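Local coordinates for protein Rho guanine nucleotide exchange factor 11 (Homo sapiens, PDB 5JHH) that probably activates the small GTPase RhoA by speeding the exchange of its bound GDP for GTP, through a tandem of DH and PH domains, at residues 62-76 with 116-130. Sequence-based numbering, arbitrary orientation.
Sequences ELARLFPNLPELIEI and VAAQFCSYQSIALEL
V116 meets 62-76 with its CG1 methyl, which its torsion, with CG1 anti to the backbone N (chi1 176°), turns toward L73 CD1, 3.9 Å away, while its carbonyl O serves two donors: F120 N of its own helix and, across the contact, N69 ND2. The latter bond, 3.1 Å from ND2 to O and nearly straight at 158°, runs close to the plane of the N69 amide, fixing how that group is turned. An alanine in place of N69 would probably leave V116 O with its helical donor but without this cross-link, and open a gap beside F120. Q119 reaches P68 twice, its backbone O 3.6 Å from P68 CG and its amide OE1 near P68 CB. F120 packs against P68, L70 and L73: L73 CD2 stands over one face as a CH-pi contact, 3.6 Å from the ring centroid, and N69 OD1, which has no hydrogen-bonding partner, lies at the ring edge, 3.5 Å from F120 CD1. Such inter-helix packing is how the all-helical DH (RhoGEF) domain is built; here two helix-break-helix units run roughly antiparallel. A water over the opposite face of F120 ties these breaks together, donating to L66 O and F120 O and accepting from Q124 NE2. Beyond the turn, Y123 rests CE2 against R65 CB at 3.8 Å. A127 CA comes within 5.4 Å of L66 CA, the closest backbone approach, and its CB packs on L66 CD1. Last, L130 CD1 touches the carboxylate of E62, whose OE1 is salt-bridged to K134.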
loop_
_atom_site.group_PDB
_atom_site.type_symbol
_atom_site.label_atom_id
_atom_site.label_comp_id
_atom_site.label_asym_id
_atom_site.label_seq_id
_atom_site.Cartn_x
_atom_site.Cartn_y
_atom_site.Cartn_z
ATOM N N GLU A 62 -23.074 8.056 10.726
ATOM C CA GLU A 62 -21.927 8.301 9.857
ATOM C C GLU A 62 -20.654 8.426 10.646
ATOM O O GLU A 62 -19.638 7.907 10.243
ATOM C CB GLU A 62 -22.095 9.545 8.987
ATOM C CG GLU A 62 -22.991 9.339 7.782
ATOM C CD GLU A 62 -23.361 10.657 7.072
ATOM O OE1 GLU A 62 -22.556 11.646 7.109
ATOM O OE2 GLU A 62 -24.472 10.687 6.475
ATOM N N LEU A 63 -20.692 9.166 11.735
ATOM C CA LEU A 63 -19.511 9.367 12.521
ATOM C C LEU A 63 -18.964 7.995 13.033
ATOM O O LEU A 63 -17.753 7.755 13.033
ATOM C CB LEU A 63 -19.831 10.297 13.674
ATOM C CG LEU A 63 -18.665 10.730 14.530
ATOM C CD1 LEU A 63 -17.623 11.468 13.700
ATOM C CD2 LEU A 63 -19.175 11.566 15.668
ATOM N N ALA A 64 -19.843 7.079 13.397
ATOM C CA ALA A 64 -19.379 5.798 13.915
ATOM C C ALA A 64 -18.667 5.032 12.826
ATOM O O ALA A 64 -17.741 4.271 13.121
ATOM C CB ALA A 64 -20.513 4.953 14.499
ATOM N N ARG A 65 -19.046 5.247 11.568
ATOM C CA ARG A 65 -18.367 4.530 10.502
ATOM C C ARG A 65 -16.992 5.112 10.218
ATOM O O ARG A 65 -16.094 4.407 9.776
ATOM C CB ARG A 65 -19.243 4.391 9.237
ATOM C CG ARG A 65 -20.293 3.284 9.460
ATOM C CD ARG A 65 -21.192 2.991 8.269
ATOM N NE ARG A 65 -21.982 4.161 7.899
ATOM C CZ ARG A 65 -23.302 4.310 8.103
ATOM N NH1 ARG A 65 -24.024 3.349 8.666
ATOM N NH2 ARG A 65 -23.915 5.432 7.724
ATOM N N LEU A 66 -16.827 6.397 10.474
ATOM C CA LEU A 66 -15.560 7.061 10.248
ATOM C C LEU A 66 -14.583 6.805 11.423
ATOM O O LEU A 66 -13.432 6.617 11.210
ATOM C CB LEU A 66 -15.803 8.542 10.078
ATOM C CG LEU A 66 -14.552 9.403 10.071
ATOM C CD1 LEU A 66 -13.727 9.099 8.856
ATOM C CD2 LEU A 66 -14.947 10.873 10.065
ATOM N N PHE A 67 -15.095 6.823 12.633
ATOM C CA PHE A 67 -14.358 6.598 13.858
ATOM C C PHE A 67 -15.048 5.496 14.676
ATOM O O PHE A 67 -15.717 5.751 15.626
ATOM C CB PHE A 67 -14.277 7.845 14.711
ATOM C CG PHE A 67 -13.428 8.920 14.176
ATOM C CD1 PHE A 67 -12.085 8.820 14.182
ATOM C CD2 PHE A 67 -13.987 10.062 13.699
ATOM C CE1 PHE A 67 -11.314 9.823 13.725
ATOM C CE2 PHE A 67 -13.225 11.070 13.221
ATOM C CZ PHE A 67 -11.881 10.952 13.234
ATOM N N PRO A 68 -14.825 4.192 14.211
ATOM C CA PRO A 68 -15.581 3.154 14.920
ATOM C C PRO A 68 -15.278 2.900 16.375
ATOM O O PRO A 68 -16.172 2.613 17.108
ATOM C CB PRO A 68 -15.243 1.895 14.163
ATOM C CG PRO A 68 -14.939 2.333 12.837
ATOM C CD PRO A 68 -14.081 3.470 13.071
ATOM N N ASN A 69 -14.019 2.953 16.765
ATOM C CA ASN A 69 -13.581 2.436 18.025
ATOM C C ASN A 69 -12.297 3.102 18.440
ATOM O O ASN A 69 -11.369 2.475 18.843
ATOM C CB ASN A 69 -13.368 0.948 17.873
ATOM C CG ASN A 69 -12.382 0.626 16.787
ATOM O OD1 ASN A 69 -12.045 1.443 16.010
ATOM N ND2 ASN A 69 -11.953 -0.567 16.745
ATOM N N LEU A 70 -12.279 4.404 18.323
ATOM C CA LEU A 70 -11.111 5.192 18.576
ATOM C C LEU A 70 -10.612 5.121 20.008
ATOM O O LEU A 70 -9.443 4.977 20.225
ATOM C CB LEU A 70 -11.333 6.634 18.145
ATOM C CG LEU A 70 -10.147 7.578 18.182
ATOM C CD1 LEU A 70 -8.970 7.049 17.450
ATOM C CD2 LEU A 70 -10.458 8.956 17.678
ATOM N N PRO A 71 -11.603 5.239 21.000
ATOM C CA PRO A 71 -11.077 5.154 22.363
ATOM C C PRO A 71 -10.437 3.832 22.692
ATOM O O PRO A 71 -9.540 3.807 23.466
ATOM C CB PRO A 71 -12.287 5.370 23.242
ATOM C CG PRO A 71 -13.215 6.119 22.441
ATOM C CD PRO A 71 -13.112 5.495 21.133
ATOM N N GLU A 72 -10.907 2.767 22.084
ATOM C CA GLU A 72 -10.362 1.427 22.275
ATOM C C GLU A 72 -8.998 1.348 21.635
ATOM O O GLU A 72 -8.071 0.749 22.182
ATOM C CB GLU A 72 -11.270 0.378 21.640
ATOM C CG GLU A 72 -12.564 0.119 22.402
ATOM C CD GLU A 72 -13.754 1.069 22.120
ATOM O OE1 GLU A 72 -13.697 2.123 21.409
ATOM O OE2 GLU A 72 -14.822 0.730 22.675
ATOM N N LEU A 73 -8.899 1.937 20.452
ATOM C CA LEU A 73 -7.653 1.991 19.716
ATOM C C LEU A 73 -6.588 2.726 20.490
ATOM O O LEU A 73 -5.493 2.229 20.666
ATOM C CB LEU A 73 -7.849 2.643 18.360
ATOM C CG LEU A 73 -6.672 2.529 17.415
ATOM C CD1 LEU A 73 -6.367 1.081 17.109
ATOM C CD2 LEU A 73 -7.053 3.233 16.121
ATOM N N ILE A 74 -6.970 3.833 21.081
ATOM C CA ILE A 74 -6.055 4.611 21.875
ATOM C C ILE A 74 -5.556 3.828 23.092
ATOM O O ILE A 74 -4.351 3.856 23.402
ATOM C CB ILE A 74 -6.734 5.907 22.305
ATOM C CG1 ILE A 74 -6.762 6.877 21.113
ATOM C CG2 ILE A 74 -6.107 6.487 23.552
ATOM C CD1 ILE A 74 -7.555 8.163 21.384
ATOM N N GLU A 75 -6.459 3.136 23.774
ATOM C CA GLU A 75 -6.067 2.319 24.915
ATOM C C GLU A 75 -5.163 1.087 24.565
ATOM O O GLU A 75 -4.232 0.769 25.276
ATOM C CB GLU A 75 -7.318 1.913 25.669
ATOM C CG GLU A 75 -7.075 1.193 27.000
ATOM C CD GLU A 75 -6.030 1.866 27.880
ATOM O OE1 GLU A 75 -5.875 3.115 27.836
ATOM O OE2 GLU A 75 -5.335 1.110 28.587
ATOM N N ILE A 76 -5.385 0.445 23.433
ATOM C CA ILE A 76 -4.436 -0.526 22.933
ATOM C C ILE A 76 -3.022 0.033 23.000
ATOM O O ILE A 76 -2.076 -0.661 23.427
ATOM C CB ILE A 76 -4.644 -0.837 21.435
ATOM C CG1 ILE A 76 -5.913 -1.628 21.153
ATOM C CG2 ILE A 76 -3.443 -1.541 20.817
ATOM C CD1 ILE A 76 -5.986 -2.934 21.813
ATOM N N VAL A 116 -9.354 -4.819 16.750
ATOM C CA VAL A 116 -9.550 -3.394 16.920
ATOM C C VAL A 116 -8.961 -2.646 15.734
ATOM O O VAL A 116 -9.639 -1.851 15.149
ATOM C CB VAL A 116 -8.956 -2.933 18.243
ATOM C CG1 VAL A 116 -9.064 -1.438 18.375
ATOM C CG2 VAL A 116 -9.729 -3.600 19.394
ATOM N N ALA A 117 -7.756 -2.988 15.302
ATOM C CA ALA A 117 -7.187 -2.286 14.158
ATOM C C ALA A 117 -7.984 -2.536 12.901
ATOM O O ALA A 117 -8.166 -1.636 12.074
ATOM C CB ALA A 117 -5.740 -2.674 13.938
ATOM N N ALA A 118 -8.517 -3.734 12.757
ATOM C CA ALA A 118 -9.247 -4.053 11.537
ATOM C C ALA A 118 -10.571 -3.313 11.487
ATOM O O ALA A 118 -10.930 -2.772 10.468
ATOM C CB ALA A 118 -9.490 -5.571 11.417
ATOM N N GLN A 119 -11.292 -3.300 12.595
ATOM C CA GLN A 119 -12.534 -2.557 12.681
ATOM C C GLN A 119 -12.259 -1.071 12.396
ATOM O O GLN A 119 -12.951 -0.462 11.610
ATOM C CB GLN A 119 -13.232 -2.773 14.037
ATOM C CG GLN A 119 -14.683 -2.311 14.034
ATOM C CD GLN A 119 -15.315 -2.081 15.416
ATOM O OE1 GLN A 119 -16.365 -1.437 15.503
ATOM N NE2 GLN A 119 -14.703 -2.621 16.492
ATOM N N PHE A 120 -11.210 -0.495 12.969
ATOM C CA PHE A 120 -10.908 0.906 12.677
ATOM C C PHE A 120 -10.600 1.183 11.196
ATOM O O PHE A 120 -11.006 2.214 10.693
ATOM C CB PHE A 120 -9.770 1.405 13.548
ATOM C CG PHE A 120 -9.504 2.889 13.431
ATOM C CD1 PHE A 120 -10.240 3.791 14.152
ATOM C CD2 PHE A 120 -8.453 3.356 12.662
ATOM C CE1 PHE A 120 -9.968 5.136 14.076
ATOM C CE2 PHE A 120 -8.173 4.702 12.588
ATOM C CZ PHE A 120 -8.928 5.597 13.295
ATOM N N CYS A 121 -9.934 0.282 10.492
ATOM C CA CYS A 121 -9.441 0.584 9.167
ATOM C C CYS A 121 -10.293 0.073 8.035
ATOM O O CYS A 121 -10.166 0.564 6.922
ATOM C CB CYS A 121 -8.059 -0.083 8.931
ATOM S SG CYS A 121 -6.793 0.510 10.066
ATOM N N SER A 122 -10.983 -1.032 8.235
ATOM C CA SER A 122 -11.558 -1.734 7.095
ATOM C C SER A 122 -12.400 -0.877 6.169
ATOM O O SER A 122 -12.396 -1.073 4.936
ATOM C CB SER A 122 -12.404 -2.945 7.555
ATOM O OG SER A 122 -13.362 -2.521 8.492
ATOM N N TYR A 123 -13.159 0.032 6.755
ATOM C CA TYR A 123 -14.166 0.799 6.024
ATOM C C TYR A 123 -13.643 2.201 5.672
ATOM O O TYR A 123 -14.348 3.035 5.128
ATOM C CB TYR A 123 -15.437 0.921 6.889
ATOM C CG TYR A 123 -16.668 1.508 6.172
ATOM C CD1 TYR A 123 -17.440 0.734 5.292
ATOM C CD2 TYR A 123 -17.048 2.810 6.384
ATOM C CE1 TYR A 123 -18.570 1.245 4.664
ATOM C CE2 TYR A 123 -18.192 3.339 5.774
ATOM C CZ TYR A 123 -18.952 2.555 4.921
ATOM O OH TYR A 123 -20.036 3.137 4.309
ATOM N N GLN A 124 -12.377 2.443 5.936
ATOM C CA GLN A 124 -11.884 3.807 5.997
ATOM C C GLN A 124 -11.884 4.478 4.638
ATOM O O GLN A 124 -12.140 5.635 4.543
ATOM C CB GLN A 124 -10.490 3.802 6.604
ATOM C CG GLN A 124 -10.010 5.149 7.097
ATOM C CD GLN A 124 -8.648 5.069 7.761
ATOM O OE1 GLN A 124 -7.631 5.088 7.088
ATOM N NE2 GLN A 124 -8.631 4.983 9.103
ATOM N N SER A 125 -11.615 3.759 3.574
ATOM C CA SER A 125 -11.535 4.403 2.256
ATOM C C SER A 125 -12.885 4.950 1.827
ATOM O O SER A 125 -13.002 6.048 1.243
ATOM C CB SER A 125 -11.028 3.399 1.229
ATOM O OG SER A 125 -11.892 2.273 1.138
ATOM N N ILE A 126 -13.913 4.226 2.214
ATOM C CA ILE A 126 -15.276 4.595 1.914
ATOM C C ILE A 126 -15.730 5.778 2.761
ATOM O O ILE A 126 -16.257 6.756 2.247
ATOM C CB ILE A 126 -16.185 3.390 2.104
ATOM C CG1 ILE A 126 -15.780 2.307 1.109
ATOM C CG2 ILE A 126 -17.624 3.763 1.827
ATOM C CD1 ILE A 126 -16.014 0.898 1.587
ATOM N N ALA A 127 -15.428 5.756 4.043
ATOM C CA ALA A 127 -15.791 6.884 4.891
ATOM C C ALA A 127 -15.106 8.175 4.449
ATOM O O ALA A 127 -15.696 9.273 4.531
ATOM C CB ALA A 127 -15.439 6.608 6.331
ATOM N N LEU A 128 -13.864 8.064 4.012
ATOM C CA LEU A 128 -13.155 9.247 3.568
ATOM C C LEU A 128 -13.687 9.819 2.271
ATOM O O LEU A 128 -13.628 10.996 2.101
ATOM C CB LEU A 128 -11.687 8.934 3.371
ATOM C CG LEU A 128 -10.920 8.758 4.659
ATOM C CD1 LEU A 128 -9.480 8.324 4.366
ATOM C CD2 LEU A 128 -10.940 10.043 5.489
ATOM N N GLU A 129 -14.110 8.983 1.337
ATOM C CA GLU A 129 -14.822 9.444 0.156
ATOM C C GLU A 129 -16.136 10.158 0.522
ATOM O O GLU A 129 -16.458 11.201 -0.020
ATOM C CB GLU A 129 -15.129 8.275 -0.784
ATOM C CG GLU A 129 -14.224 8.226 -2.016
ATOM C CD GLU A 129 -14.357 9.469 -2.927
ATOM O OE1 GLU A 129 -15.466 10.058 -3.038
ATOM O OE2 GLU A 129 -13.351 9.848 -3.560
ATOM N N LEU A 130 -16.877 9.610 1.464
ATOM C CA LEU A 130 -18.037 10.329 1.994
ATOM C C LEU A 130 -17.661 11.716 2.561
ATOM O O LEU A 130 -18.353 12.695 2.294
ATOM C CB LEU A 130 -18.748 9.496 3.056
ATOM C CG LEU A 130 -20.083 9.904 3.727
ATOM C CD1 LEU A 130 -19.945 10.430 5.168
ATOM C CD2 LEU A 130 -20.944 10.873 2.891
HETATM O O HOH W 1 -11.363 4.937 10.111
#